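Local coordinates for amino acid adenylation domain-containing protein (PDB 6ULY) that probably selects an alpha-keto acid and activates it as an acyl adenylate within a module of a nonribosomal depsipeptide synthetase, at residues Asp501-Phe507 with Arg538-Lys544; Glu360-Thr364 with His469-Ile473; Ala26-Leu32 with Gln44-Gln50; Val82-Trp86 with His231-Val235. All blocks are in the same frame, centred on the assembly; numbering follows the deposited sequence.

The four contacts fall into two pairs on opposite sides of the centre of the chain. Interactions 3 and 4 lie in the larger part of the adenylation domain, their centres 11 Å apart, and they touch: L49 packs on V82 and W86, and NE2 of Q44 lies 3.0 Å from OG1 of T83, a probable hydrogen bond. Interactions 1 and 2, centres 17 Å apart, touch where I473, on the helix of interaction 2, packs on L503 and L505. Interaction 1 joins two strands of the small three-stranded sheet, and interaction 2 sets that helix against the loop 360-364. Of the bound keto acyl adenylate, the side chain of L232 in interaction 4 is about 12 Å away.

Interaction 1 (Asp501-Phe507 with Arg538-Lys544); sequences DELILFF and RIIPVQK
A beta-alpha-beta crossover pairs strand 502-507 with strand 539-543, parallel neighbours in the small three-stranded sheet connected by helix 514-532. L505 bonds to the partner strand through both its N, to O of I540 (2.9 Å), and its O, from N of V542 (3.0 Å, 173°). N of F507 binds O of V542, and toward the start of the strands the bond from N of I540 to O of L503 is weak. CA of P541, which has no N-H, makes a CH...O contact with O of L505. On one face I504, I540 and V542 lie side by side, and CE1 of F506 comes 3.8 Å from CG1 of V542. Beta-branched residues suit an extended backbone; I540 and V542 also pack on V542 and I540 of the second subunit. F507, its CG between the backbone N and the carbonyl carbon (chi1 70°), turns to the other face, against helix 514-532. The chemistry implies backbone bonding sandwiched between two apolar layers, one continued by another chain.

Interaction 2 (Glu360-Thr364 with His469-Ile473); sequences ETSLT and HNYEI
Y471 reaches from the first turn of helix 470-477 into the bend formed by E360-T364, and nearly the whole of its side chain is used. CB of Y471 lies beside the carboxylate end of E360, 3.7 Å from OE1 of E360. At the root of the ring, CD1 of Y471 meets CB of E360 (3.7 Å), while CD2 of Y471 takes CD1 of L363 at 3.6 Å. Towards the far end, O of E360 comes close over one ring face without a hydrogen bond, displaced to the rim, 3.0 Å from CE1 of Y471. OH of Y471 ends 3.8 Å from O of T361. With CG placed between the backbone N and the carbonyl carbon (chi1 76°), the ring projects from the helix start towards the loop. Next to it, CG2 of T364 sits over a face of the H469 imidazole, 3.7 Å from its centroid, in a CH-pi contact. Behind the loop E360 and L363 rest on V378. A tyrosine suits this partly exposed place because its ring offers apolar surface to L363 CD1 and E360 CB. No hydrogen bond crosses between the segments, which implies that van der Waals packing, with one CH-pi contact, joins the loop to the helix.

Interaction 3 (Ala26-Leu32 with Gln44-Gln50); sequences AKTTNGL and QSYAQLQ. With SO4 (sulfate ion), chain F.
The Y46 ring has CA of G31 over the centre of one face, 3.4 Å from its centroid, a close CH-pi contact; OG1 of T28 lies at the ring edge, 3.7 Å from CD2 of Y46. With CG of Y46 anti to the carbonyl carbon (chi1 -71°), the ring is laid over G31. Glycine suits this place: without a side chain, G31 brings its CA to 3.8 Å from CA of S45. The phenol OH is hydrogen-bonded to O of C239 and to NE2 of Q241, the latter on strand 240-243. N of Y46 donates to O of N30 (3.0 Å). L32 and Q44 exchange two backbone bonds, and CD1 of L32 packs on CD2 of L49 (3.6 Å). S45 and Q48 form a capping box, N of Q48 on OG of S45 (2.8 Å) and N of S45 on OE1 of Q48; NE2 of Q48 holds a sulfate, probably from the crystallisation liquor. The arrangement is that of a beta hairpin running directly into an N-capped helix at the border of the nine-stranded sheet.

Interaction 4 (Val82-Trp86 with His231-Val235); sequences VTAFW and HLVNV
Helices 78-91 and 224-237 pass at a distance, the short axes of 82-86 and 231-235 approaching to 13.3 Å at a signed crossing angle of -72°, so that large side chains must bridge the gap. W86 and H231 do this with a hydrogen bond: NE1 of W86 donates to NE2 of H231 at 3.0 Å, each partner lying some 20° out of the other's ring plane. The rings meet rim to rim, neither over the other's face. CG of H231 is set anti to the backbone N (chi1 177°), which sends the imidazole across towards the tryptophan. Beside it, CG1 of V82 touches CE1 of H231 (3.7 Å). The benzene part of W86 packs against aliphatic carbons, CZ2 of W86 lying 3.7 Å from CD2 of L232 and 4.0 Å from CG1 of V235. The same methyl of L232 meets CE2 of F85. Tryptophan suits the place by pairing a wide apolar surface with one N-H. Since NE2 of H231 accepts this N-H while ND1 is hydrogen-bonded to OE1 of Q241, the imidazole is held at both nitrogens, an arrangement consistent with a neutral ring carrying its proton on ND1 in a buried, largely apolar contact.

Interaction 1 (Asp501-Phe507 with Arg538-Lys544)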
loop_
_atom_site.group_PDB
_atom_site.type_symbol
_atom_site.label_atom_id
_atom_site.label_comp_id
_atom_site.label_asym_id
_atom_site.label_seq_id
_atom_site.Cartn_x
_atom_site.Cartn_y
_atom_site.Cartn_z
ATOM N N ASP A 501 13.724 -4.112 7.722
ATOM C CA ASP A 501 13.847 -3.573 6.346
ATOM C C ASP A 501 15.153 -4.215 5.867
ATOM O O ASP A 501 16.221 -3.704 6.260
ATOM C CB ASP A 501 13.872 -2.043 6.330
ATOM C CG ASP A 501 12.514 -1.415 6.067
ATOM O OD1 ASP A 501 11.555 -2.175 5.828
ATOM O OD2 ASP A 501 12.427 -0.171 6.104
ATOM N N GLU A 502 15.091 -5.282 5.065
ATOM C CA GLU A 502 16.300 -6.060 4.695
ATOM C C GLU A 502 16.545 -6.063 3.187
ATOM O O GLU A 502 15.574 -6.128 2.407
ATOM C CB GLU A 502 16.162 -7.502 5.190
ATOM C CG GLU A 502 16.085 -7.625 6.702
ATOM C CD GLU A 502 17.404 -7.956 7.377
ATOM O OE1 GLU A 502 17.595 -7.539 8.536
ATOM O OE2 GLU A 502 18.239 -8.631 6.741
ATOM N N LEU A 503 17.828 -5.995 2.833
ATOM C CA LEU A 503 18.368 -6.073 1.447
ATOM C C LEU A 503 18.889 -7.501 1.216
ATOM O O LEU A 503 19.710 -7.976 2.028
ATOM C CB LEU A 503 19.461 -5.013 1.255
ATOM C CG LEU A 503 20.758 -5.212 2.041
ATOM C CD1 LEU A 503 21.820 -5.915 1.201
ATOM C CD2 LEU A 503 21.292 -3.883 2.553
ATOM N N ILE A 504 18.365 -8.208 0.183
ATOM C CA ILE A 504 18.749 -9.588 -0.224
ATOM C C ILE A 504 19.841 -9.430 -1.299
ATOM O O ILE A 504 19.526 -8.854 -2.359
ATOM C CB ILE A 504 17.531 -10.361 -0.765
ATOM C CG1 ILE A 504 16.218 -9.829 -0.185
ATOM C CG2 ILE A 504 17.689 -11.854 -0.524
ATOM C CD1 ILE A 504 16.157 -9.855 1.325
ATOM N N LEU A 505 21.063 -9.911 -1.050
ATOM C CA LEU A 505 22.251 -9.791 -1.931
ATOM C C LEU A 505 22.445 -11.123 -2.675
ATOM O O LEU A 505 23.006 -12.072 -2.089
ATOM C CB LEU A 505 23.449 -9.401 -1.046
ATOM C CG LEU A 505 24.615 -8.670 -1.718
ATOM C CD1 LEU A 505 25.439 -9.613 -2.575
ATOM C CD2 LEU A 505 24.136 -7.490 -2.537
ATOM N N PHE A 506 21.975 -11.209 -3.922
ATOM C CA PHE A 506 22.298 -12.339 -4.831
ATOM C C PHE A 506 23.745 -12.206 -5.298
ATOM O O PHE A 506 24.224 -11.083 -5.535
ATOM C CB PHE A 506 21.376 -12.377 -6.051
ATOM C CG PHE A 506 19.930 -12.628 -5.713
ATOM C CD1 PHE A 506 19.481 -13.912 -5.434
ATOM C CD2 PHE A 506 19.024 -11.577 -5.646
ATOM C CE1 PHE A 506 18.150 -14.139 -5.111
ATOM C CE2 PHE A 506 17.694 -11.805 -5.320
ATOM C CZ PHE A 506 17.258 -13.087 -5.058
ATOM N N PHE A 507 24.436 -13.326 -5.443
ATOM C CA PHE A 507 25.815 -13.296 -5.978
ATOM C C PHE A 507 26.117 -14.597 -6.723
ATOM O O PHE A 507 25.565 -15.683 -6.410
ATOM C CB PHE A 507 26.816 -12.978 -4.862
ATOM C CG PHE A 507 27.006 -14.073 -3.836
ATOM C CD1 PHE A 507 26.088 -14.256 -2.810
ATOM C CD2 PHE A 507 28.100 -14.931 -3.894
ATOM C CE1 PHE A 507 26.257 -15.262 -1.867
ATOM C CE2 PHE A 507 28.267 -15.942 -2.954
ATOM C CZ PHE A 507 27.345 -16.104 -1.940
ATOM N N ARG A 538 21.027 -7.265 8.627
ATOM C CA ARG A 538 20.280 -6.568 7.544
ATOM C C ARG A 538 20.654 -7.103 6.154
ATOM O O ARG A 538 19.964 -6.722 5.189
ATOM C CB ARG A 538 20.538 -5.059 7.618
ATOM C CG ARG A 538 19.509 -4.294 8.438
ATOM C CD ARG A 538 20.103 -3.079 9.127
ATOM N NE ARG A 538 19.784 -3.037 10.547
ATOM C CZ ARG A 538 20.348 -2.209 11.419
ATOM N NH1 ARG A 538 21.264 -1.347 11.016
ATOM N NH2 ARG A 538 19.991 -2.246 12.691
ATOM N N ILE A 539 21.727 -7.889 6.047
ATOM C CA ILE A 539 22.225 -8.416 4.743
ATOM C C ILE A 539 22.016 -9.937 4.686
ATOM O O ILE A 539 22.483 -10.615 5.623
ATOM C CB ILE A 539 23.710 -8.051 4.547
ATOM C CG1 ILE A 539 23.935 -6.537 4.601
ATOM C CG2 ILE A 539 24.250 -8.655 3.260
ATOM C CD1 ILE A 539 24.908 -6.099 5.670
ATOM N N ILE A 540 21.354 -10.465 3.645
ATOM C CA ILE A 540 21.135 -11.928 3.450
ATOM C C ILE A 540 21.874 -12.330 2.169
ATOM O O ILE A 540 21.517 -11.792 1.103
ATOM C CB ILE A 540 19.630 -12.251 3.366
ATOM C CG1 ILE A 540 18.996 -12.378 4.754
ATOM C CG2 ILE A 540 19.392 -13.495 2.523
ATOM C CD1 ILE A 540 17.601 -11.806 4.844
ATOM N N PRO A 541 22.876 -13.237 2.205
ATOM C CA PRO A 541 23.576 -13.644 0.987
ATOM C C PRO A 541 22.942 -14.880 0.335
ATOM O O PRO A 541 22.842 -15.897 0.998
ATOM C CB PRO A 541 24.966 -13.989 1.531
ATOM C CG PRO A 541 24.657 -14.630 2.866
ATOM C CD PRO A 541 23.474 -13.846 3.400
ATOM N N VAL A 542 22.532 -14.763 -0.931
ATOM C CA VAL A 542 21.919 -15.877 -1.710
ATOM C C VAL A 542 22.807 -16.187 -2.919
ATOM O O VAL A 542 23.012 -15.287 -3.755
ATOM C CB VAL A 542 20.483 -15.529 -2.148
ATOM C CG1 VAL A 542 19.821 -16.686 -2.881
ATOM C CG2 VAL A 542 19.630 -15.081 -0.972
ATOM N N GLN A 543 23.301 -17.424 -2.990
ATOM C CA GLN A 543 24.123 -17.942 -4.109
ATOM C C GLN A 543 23.219 -18.232 -5.315
ATOM O O GLN A 543 22.069 -18.679 -5.118
ATOM C CB GLN A 543 24.914 -19.173 -3.664
ATOM C CG GLN A 543 24.071 -20.417 -3.380
ATOM C CD GLN A 543 23.785 -20.640 -1.910
ATOM O OE1 GLN A 543 23.697 -19.699 -1.122
ATOM N NE2 GLN A 543 23.670 -21.906 -1.522
ATOM N N LYS A 544 23.722 -17.984 -6.527
ATOM C CA LYS A 544 22.979 -18.276 -7.789
ATOM C C LYS A 544 23.877 -19.000 -8.807
ATOM O O LYS A 544 25.096 -18.861 -8.918
ATOM C CB LYS A 544 22.373 -16.975 -8.337
ATOM C CG LYS A 544 20.936 -16.684 -7.902
ATOM C CD LYS A 544 19.922 -17.782 -8.232
ATOM C CE LYS A 544 19.931 -18.221 -9.688
ATOM N NZ LYS A 544 19.470 -19.620 -9.859
#

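Interaction 2 (Glu360-Thr364 with His469-Ile473)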
loop_
_atom_site.group_PDB
_atom_site.type_symbol
_atom_site.label_atom_id
_atom_site.label_comp_id
_atom_site.label_asym_id
_atom_site.label_seq_id
_atom_site.Cartn_x
_atom_site.Cartn_y
_atom_site.Cartn_z
ATOM N N GLU A 360 28.598 5.127 -12.218
ATOM C CA GLU A 360 27.775 4.747 -11.073
ATOM C C GLU A 360 27.980 5.693 -9.897
ATOM O O GLU A 360 27.069 5.879 -9.082
ATOM C CB GLU A 360 28.087 3.309 -10.649
ATOM C CG GLU A 360 27.361 2.249 -11.462
ATOM C CD GLU A 360 27.637 0.836 -10.976
ATOM O OE1 GLU A 360 26.745 -0.028 -11.120
ATOM O OE2 GLU A 360 28.742 0.589 -10.447
ATOM N N THR A 361 29.162 6.303 -9.795
ATOM C CA THR A 361 29.441 7.195 -8.676
ATOM C C THR A 361 28.590 8.457 -8.730
ATOM O O THR A 361 28.274 9.034 -7.682
ATOM C CB THR A 361 30.923 7.565 -8.666
ATOM O OG1 THR A 361 31.710 6.389 -8.436
ATOM C CG2 THR A 361 31.216 8.600 -7.586
ATOM N N SER A 362 28.207 8.894 -9.928
ATOM C CA SER A 362 27.540 10.174 -10.118
ATOM C C SER A 362 26.020 10.070 -10.095
ATOM O O SER A 362 25.342 11.069 -10.354
ATOM C CB SER A 362 27.990 10.800 -11.440
ATOM O OG SER A 362 27.629 9.984 -12.541
ATOM N N LEU A 363 25.468 8.897 -9.781
ATOM C CA LEU A 363 24.019 8.736 -9.823
ATOM C C LEU A 363 23.312 9.668 -8.844
ATOM O O LEU A 363 22.184 10.100 -9.107
ATOM C CB LEU A 363 23.650 7.282 -9.538
ATOM C CG LEU A 363 23.976 6.302 -10.669
ATOM C CD1 LEU A 363 23.683 4.872 -10.251
ATOM C CD2 LEU A 363 23.198 6.662 -11.923
ATOM N N THR A 364 23.951 9.989 -7.720
ATOM C CA THR A 364 23.351 10.843 -6.704
ATOM C C THR A 364 23.645 12.323 -6.917
ATOM O O THR A 364 23.205 13.147 -6.109
ATOM C CB THR A 364 23.842 10.431 -5.312
ATOM O OG1 THR A 364 25.273 10.478 -5.278
ATOM C CG2 THR A 364 23.377 9.024 -4.976
ATOM N N HIS A 469 21.778 2.996 -1.812
ATOM C CA HIS A 469 21.913 2.935 -3.294
ATOM C C HIS A 469 22.480 1.577 -3.698
ATOM O O HIS A 469 23.570 1.213 -3.220
ATOM C CB HIS A 469 22.793 4.068 -3.829
ATOM C CG HIS A 469 22.426 5.386 -3.249
ATOM N ND1 HIS A 469 21.169 5.933 -3.421
ATOM C CD2 HIS A 469 23.113 6.237 -2.462
ATOM C CE1 HIS A 469 21.102 7.082 -2.781
ATOM N NE2 HIS A 469 22.283 7.292 -2.183
ATOM N N ASN A 470 21.765 0.884 -4.581
ATOM C CA ASN A 470 22.028 -0.535 -4.934
ATOM C C ASN A 470 23.342 -0.672 -5.709
ATOM O O ASN A 470 23.926 -1.755 -5.653
ATOM C CB ASN A 470 20.859 -1.171 -5.696
ATOM C CG ASN A 470 20.269 -0.302 -6.780
ATOM O OD1 ASN A 470 19.692 0.742 -6.484
ATOM N ND2 ASN A 470 20.391 -0.742 -8.022
ATOM N N TYR A 471 23.804 0.368 -6.404
ATOM C CA TYR A 471 25.102 0.340 -7.138
ATOM C C TYR A 471 26.258 0.280 -6.130
ATOM O O TYR A 471 27.283 -0.364 -6.415
ATOM C CB TYR A 471 25.263 1.549 -8.065
ATOM C CG TYR A 471 25.600 2.851 -7.380
ATOM C CD1 TYR A 471 26.916 3.215 -7.126
ATOM C CD2 TYR A 471 24.600 3.729 -6.986
ATOM C CE1 TYR A 471 27.227 4.410 -6.495
ATOM C CE2 TYR A 471 24.895 4.931 -6.360
ATOM C CZ TYR A 471 26.214 5.272 -6.112
ATOM O OH TYR A 471 26.511 6.452 -5.495
ATOM N N GLU A 472 26.111 0.973 -5.002
ATOM C CA GLU A 472 27.155 1.088 -3.953
ATOM C C GLU A 472 27.235 -0.228 -3.173
ATOM O O GLU A 472 28.362 -0.679 -2.888
ATOM C CB GLU A 472 26.795 2.272 -3.055
ATOM C CG GLU A 472 27.958 2.844 -2.272
ATOM C CD GLU A 472 27.579 4.118 -1.539
ATOM O OE1 GLU A 472 26.544 4.725 -1.906
ATOM O OE2 GLU A 472 28.306 4.496 -0.602
ATOM N N ILE A 473 26.079 -0.815 -2.848
ATOM C CA ILE A 473 25.992 -2.119 -2.126
ATOM C C ILE A 473 26.674 -3.193 -2.971
ATOM O O ILE A 473 27.484 -3.950 -2.423
ATOM C CB ILE A 473 24.526 -2.492 -1.814
ATOM C CG1 ILE A 473 23.882 -1.467 -0.873
ATOM C CG2 ILE A 473 24.436 -3.912 -1.253
ATOM C CD1 ILE A 473 22.394 -1.648 -0.665
#

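Interaction 3 (Ala26-Leu32 with Gln44-Gln50)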
loop_
_atom_site.group_PDB
_atom_site.type_symbol
_atom_site.label_atom_id
_atom_site.label_comp_id
_atom_site.label_asym_id
_atom_site.label_seq_id
_atom_site.Cartn_x
_atom_site.Cartn_y
_atom_site.Cartn_z
ATOM N N ALA A 26 -16.189 4.988 -39.087
ATOM C CA ALA A 26 -17.165 4.201 -39.826
ATOM C C ALA A 26 -17.347 4.689 -41.258
ATOM O O ALA A 26 -17.953 3.976 -42.065
ATOM C CB ALA A 26 -18.510 4.225 -39.091
ATOM N N LYS A 27 -16.842 5.880 -41.594
ATOM C CA LYS A 27 -16.911 6.375 -42.963
ATOM C C LYS A 27 -15.785 5.837 -43.833
ATOM O O LYS A 27 -15.888 5.898 -45.063
ATOM C CB LYS A 27 -16.879 7.906 -42.973
ATOM C CG LYS A 27 -18.052 8.547 -42.247
ATOM C CD LYS A 27 -17.943 10.063 -42.202
ATOM C CE LYS A 27 -19.108 10.669 -41.432
ATOM N NZ LYS A 27 -18.947 12.139 -41.215
ATOM N N THR A 28 -14.717 5.319 -43.229
ATOM C CA THR A 28 -13.647 4.691 -43.983
ATOM C C THR A 28 -14.050 3.269 -44.360
ATOM O O THR A 28 -15.120 2.776 -43.990
ATOM C CB THR A 28 -12.347 4.668 -43.176
ATOM O OG1 THR A 28 -12.436 3.672 -42.147
ATOM C CG2 THR A 28 -12.068 6.033 -42.545
ATOM N N THR A 29 -13.176 2.598 -45.105
ATOM C CA THR A 29 -13.333 1.181 -45.391
ATOM C C THR A 29 -12.464 0.315 -44.491
ATOM O O THR A 29 -12.475 -0.911 -44.630
ATOM C CB THR A 29 -13.010 0.897 -46.865
ATOM O OG1 THR A 29 -11.662 1.291 -47.156
ATOM C CG2 THR A 29 -13.963 1.664 -47.769
ATOM N N ASN A 30 -11.730 0.920 -43.562
ATOM C CA ASN A 30 -10.861 0.176 -42.671
ATOM C C ASN A 30 -11.656 -0.346 -41.480
ATOM O O ASN A 30 -12.844 -0.065 -41.311
ATOM C CB ASN A 30 -9.700 1.053 -42.221
ATOM C CG ASN A 30 -8.817 1.472 -43.373
ATOM O OD1 ASN A 30 -8.740 0.781 -44.389
ATOM N ND2 ASN A 30 -8.147 2.609 -43.224
ATOM N N GLY A 31 -10.984 -1.128 -40.641
ATOM C CA GLY A 31 -11.593 -1.631 -39.430
ATOM C C GLY A 31 -10.692 -2.582 -38.679
ATOM O O GLY A 31 -9.463 -2.481 -38.749
ATOM N N LEU A 32 -11.300 -3.523 -37.968
ATOM C CA LEU A 32 -10.589 -4.447 -37.101
ATOM C C LEU A 32 -10.531 -5.835 -37.726
ATOM O O LEU A 32 -11.440 -6.252 -38.451
ATOM C CB LEU A 32 -11.264 -4.530 -35.730
ATOM C CG LEU A 32 -11.308 -3.225 -34.935
ATOM C CD1 LEU A 32 -12.748 -2.819 -34.632
ATOM C CD2 LEU A 32 -10.496 -3.370 -33.650
ATOM N N GLN A 44 -14.084 -7.085 -38.846
ATOM C CA GLN A 44 -15.159 -6.230 -38.346
ATOM C C GLN A 44 -14.792 -4.803 -38.735
ATOM O O GLN A 44 -14.021 -4.147 -38.028
ATOM C CB GLN A 44 -15.332 -6.369 -36.841
ATOM C CG GLN A 44 -16.497 -5.571 -36.258
ATOM C CD GLN A 44 -16.397 -5.420 -34.744
ATOM O OE1 GLN A 44 -15.309 -5.245 -34.203
ATOM N NE2 GLN A 44 -17.534 -5.496 -34.058
ATOM N N SER A 45 -15.330 -4.341 -39.860
ATOM C CA SER A 45 -15.065 -2.980 -40.295
ATOM C C SER A 45 -15.512 -1.989 -39.224
ATOM O O SER A 45 -16.333 -2.297 -38.354
ATOM C CB SER A 45 -15.790 -2.682 -41.606
ATOM O OG SER A 45 -17.192 -2.647 -41.405
ATOM N N TYR A 46 -14.965 -0.774 -39.299
ATOM C CA TYR A 46 -15.422 0.274 -38.392
ATOM C C TYR A 46 -16.909 0.540 -38.571
ATOM O O TYR A 46 -17.597 0.897 -37.605
ATOM C CB TYR A 46 -14.604 1.546 -38.607
ATOM C CG TYR A 46 -13.175 1.427 -38.117
ATOM C CD1 TYR A 46 -12.889 0.913 -36.852
ATOM C CD2 TYR A 46 -12.112 1.812 -38.921
ATOM C CE1 TYR A 46 -11.586 0.797 -36.403
ATOM C CE2 TYR A 46 -10.808 1.696 -38.485
ATOM C CZ TYR A 46 -10.551 1.189 -37.221
ATOM O OH TYR A 46 -9.255 1.071 -36.775
ATOM N N ALA A 47 -17.427 0.353 -39.789
ATOM C CA ALA A 47 -18.866 0.449 -40.011
ATOM C C ALA A 47 -19.600 -0.695 -39.326
ATOM O O ALA A 47 -20.645 -0.484 -38.701
ATOM C CB ALA A 47 -19.166 0.455 -41.514
ATOM N N GLN A 48 -19.071 -1.915 -39.432
ATOM C CA GLN A 48 -19.671 -3.042 -38.724
ATOM C C GLN A 48 -19.580 -2.852 -37.215
ATOM O O GLN A 48 -20.537 -3.143 -36.485
ATOM C CB GLN A 48 -18.990 -4.347 -39.144
ATOM C CG GLN A 48 -19.318 -4.804 -40.564
ATOM C CD GLN A 48 -18.644 -6.112 -40.921
ATOM O OE1 GLN A 48 -17.468 -6.140 -41.288
ATOM N NE2 GLN A 48 -19.384 -7.207 -40.807
ATOM N N LEU A 49 -18.440 -2.357 -36.727
ATOM C CA LEU A 49 -18.300 -2.113 -35.294
ATOM C C LEU A 49 -19.394 -1.180 -34.788
ATOM O O LEU A 49 -19.998 -1.432 -33.739
ATOM C CB LEU A 49 -16.914 -1.540 -34.998
ATOM C CG LEU A 49 -16.636 -1.082 -33.563
ATOM C CD1 LEU A 49 -16.838 -2.215 -32.560
ATOM C CD2 LEU A 49 -15.226 -0.522 -33.461
ATOM N N GLN A 50 -19.682 -0.111 -35.532
ATOM C CA GLN A 50 -20.709 0.829 -35.096
ATOM C C GLN A 50 -22.061 0.136 -34.969
ATOM O O GLN A 50 -22.762 0.294 -33.962
ATOM C CB GLN A 50 -20.788 2.002 -36.073
ATOM C CG GLN A 50 -21.643 3.162 -35.579
ATOM C CD GLN A 50 -21.671 4.318 -36.558
ATOM O OE1 GLN A 50 -21.466 4.135 -37.760
ATOM N NE2 GLN A 50 -21.913 5.518 -36.047
HETATM S S SO4 F . -23.386 -8.077 -40.859
HETATM O O1 SO4 F . -22.158 -7.338 -40.816
HETATM O O2 SO4 F . -23.834 -8.346 -39.523
HETATM O O3 SO4 F . -24.382 -7.311 -41.551
HETATM O O4 SO4 F . -23.173 -9.314 -41.552
#

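Interaction 4 (Val82-Trp86 with His231-Val235)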
loop_
_atom_site.group_PDB
_atom_site.type_symbol
_atom_site.label_atom_id
_atom_site.label_comp_id
_atom_site.label_asym_id
_atom_site.label_seq_id
_atom_site.Cartn_x
_atom_site.Cartn_y
_atom_site.Cartn_z
ATOM N N VAL A 82 -14.065 -5.131 -27.563
ATOM C CA VAL A 82 -14.094 -3.944 -28.415
ATOM C C VAL A 82 -15.533 -3.517 -28.676
ATOM O O VAL A 82 -15.879 -2.334 -28.589
ATOM C CB VAL A 82 -13.346 -4.215 -29.733
ATOM C CG1 VAL A 82 -13.637 -3.120 -30.747
ATOM C CG2 VAL A 82 -11.852 -4.332 -29.491
ATOM N N THR A 83 -16.393 -4.480 -29.010
ATOM C CA THR A 83 -17.787 -4.158 -29.294
ATOM C C THR A 83 -18.498 -3.663 -28.046
ATOM O O THR A 83 -19.271 -2.698 -28.101
ATOM C CB THR A 83 -18.505 -5.387 -29.863
ATOM O OG1 THR A 83 -17.845 -5.812 -31.058
ATOM C CG2 THR A 83 -19.962 -5.079 -30.179
ATOM N N ALA A 84 -18.258 -4.323 -26.912
ATOM C CA ALA A 84 -18.878 -3.904 -25.661
ATOM C C ALA A 84 -18.416 -2.510 -25.257
ATOM O O ALA A 84 -19.198 -1.721 -24.716
ATOM C CB ALA A 84 -18.557 -4.915 -24.561
ATOM N N PHE A 85 -17.144 -2.193 -25.504
ATOM C CA PHE A 85 -16.629 -0.874 -25.160
ATOM C C PHE A 85 -17.366 0.218 -25.919
ATOM O O PHE A 85 -17.737 1.249 -25.344
ATOM C CB PHE A 85 -15.134 -0.811 -25.458
ATOM C CG PHE A 85 -14.538 0.554 -25.284
ATOM C CD1 PHE A 85 -14.083 0.971 -24.044
ATOM C CD2 PHE A 85 -14.422 1.417 -26.362
ATOM C CE1 PHE A 85 -13.528 2.227 -23.881
ATOM C CE2 PHE A 85 -13.868 2.675 -26.205
ATOM C CZ PHE A 85 -13.421 3.080 -24.960
ATOM N N TRP A 86 -17.594 0.010 -27.213
ATOM C CA TRP A 86 -18.222 1.048 -28.016
ATOM C C TRP A 86 -19.723 1.116 -27.786
ATOM O O TRP A 86 -20.302 2.207 -27.844
ATOM C CB TRP A 86 -17.890 0.820 -29.482
ATOM C CG TRP A 86 -16.474 1.188 -29.781
ATOM C CD1 TRP A 86 -15.432 0.340 -29.997
ATOM C CD2 TRP A 86 -15.940 2.513 -29.871
ATOM N NE1 TRP A 86 -14.283 1.054 -30.232
ATOM C CE2 TRP A 86 -14.568 2.391 -30.158
ATOM C CE3 TRP A 86 -16.492 3.791 -29.746
ATOM C CZ2 TRP A 86 -13.739 3.497 -30.321
ATOM C CZ3 TRP A 86 -15.668 4.885 -29.909
ATOM C CH2 TRP A 86 -14.308 4.733 -30.196
ATOM N N HIS A 231 -5.641 0.998 -29.657
ATOM C CA HIS A 231 -7.006 0.852 -30.152
ATOM C C HIS A 231 -7.629 2.211 -30.467
ATOM O O HIS A 231 -8.095 2.444 -31.590
ATOM C CB HIS A 231 -7.858 0.084 -29.143
ATOM C CG HIS A 231 -9.295 -0.037 -29.544
ATOM N ND1 HIS A 231 -9.692 -0.570 -30.753
ATOM C CD2 HIS A 231 -10.431 0.316 -28.898
ATOM C CE1 HIS A 231 -11.010 -0.546 -30.831
ATOM N NE2 HIS A 231 -11.483 -0.012 -29.719
ATOM N N LEU A 232 -7.633 3.131 -29.495
ATOM C CA LEU A 232 -8.284 4.419 -29.729
ATOM C C LEU A 232 -7.488 5.276 -30.707
ATOM O O LEU A 232 -8.073 5.987 -31.532
ATOM C CB LEU A 232 -8.497 5.159 -28.409
ATOM C CG LEU A 232 -9.593 4.584 -27.509
ATOM C CD1 LEU A 232 -9.698 5.396 -26.226
ATOM C CD2 LEU A 232 -10.937 4.530 -28.221
ATOM N N VAL A 233 -6.158 5.232 -30.631
ATOM C CA VAL A 233 -5.348 5.907 -31.640
ATOM C C VAL A 233 -5.700 5.386 -33.027
ATOM O O VAL A 233 -5.763 6.151 -33.998
ATOM C CB VAL A 233 -3.851 5.725 -31.336
ATOM C CG1 VAL A 233 -3.019 5.968 -32.589
ATOM C CG2 VAL A 233 -3.416 6.660 -30.221
ATOM N N ASN A 234 -5.938 4.078 -33.140
ATOM C CA ASN A 234 -6.223 3.483 -34.440
ATOM C C ASN A 234 -7.587 3.922 -34.960
ATOM O O ASN A 234 -7.723 4.292 -36.130
ATOM C CB ASN A 234 -6.146 1.958 -34.344
ATOM C CG ASN A 234 -4.741 1.459 -34.085
ATOM O OD1 ASN A 234 -3.761 2.059 -34.531
ATOM N ND2 ASN A 234 -4.634 0.356 -33.356
ATOM N N VAL A 235 -8.613 3.882 -34.106
ATOM C CA VAL A 235 -9.938 4.330 -34.527
ATOM C C VAL A 235 -9.913 5.817 -34.866
ATOM O O VAL A 235 -10.552 6.259 -35.830
ATOM C CB VAL A 235 -10.985 4.017 -33.441
ATOM C CG1 VAL A 235 -12.389 4.329 -33.945
ATOM C CG2 VAL A 235 -10.897 2.560 -33.014
#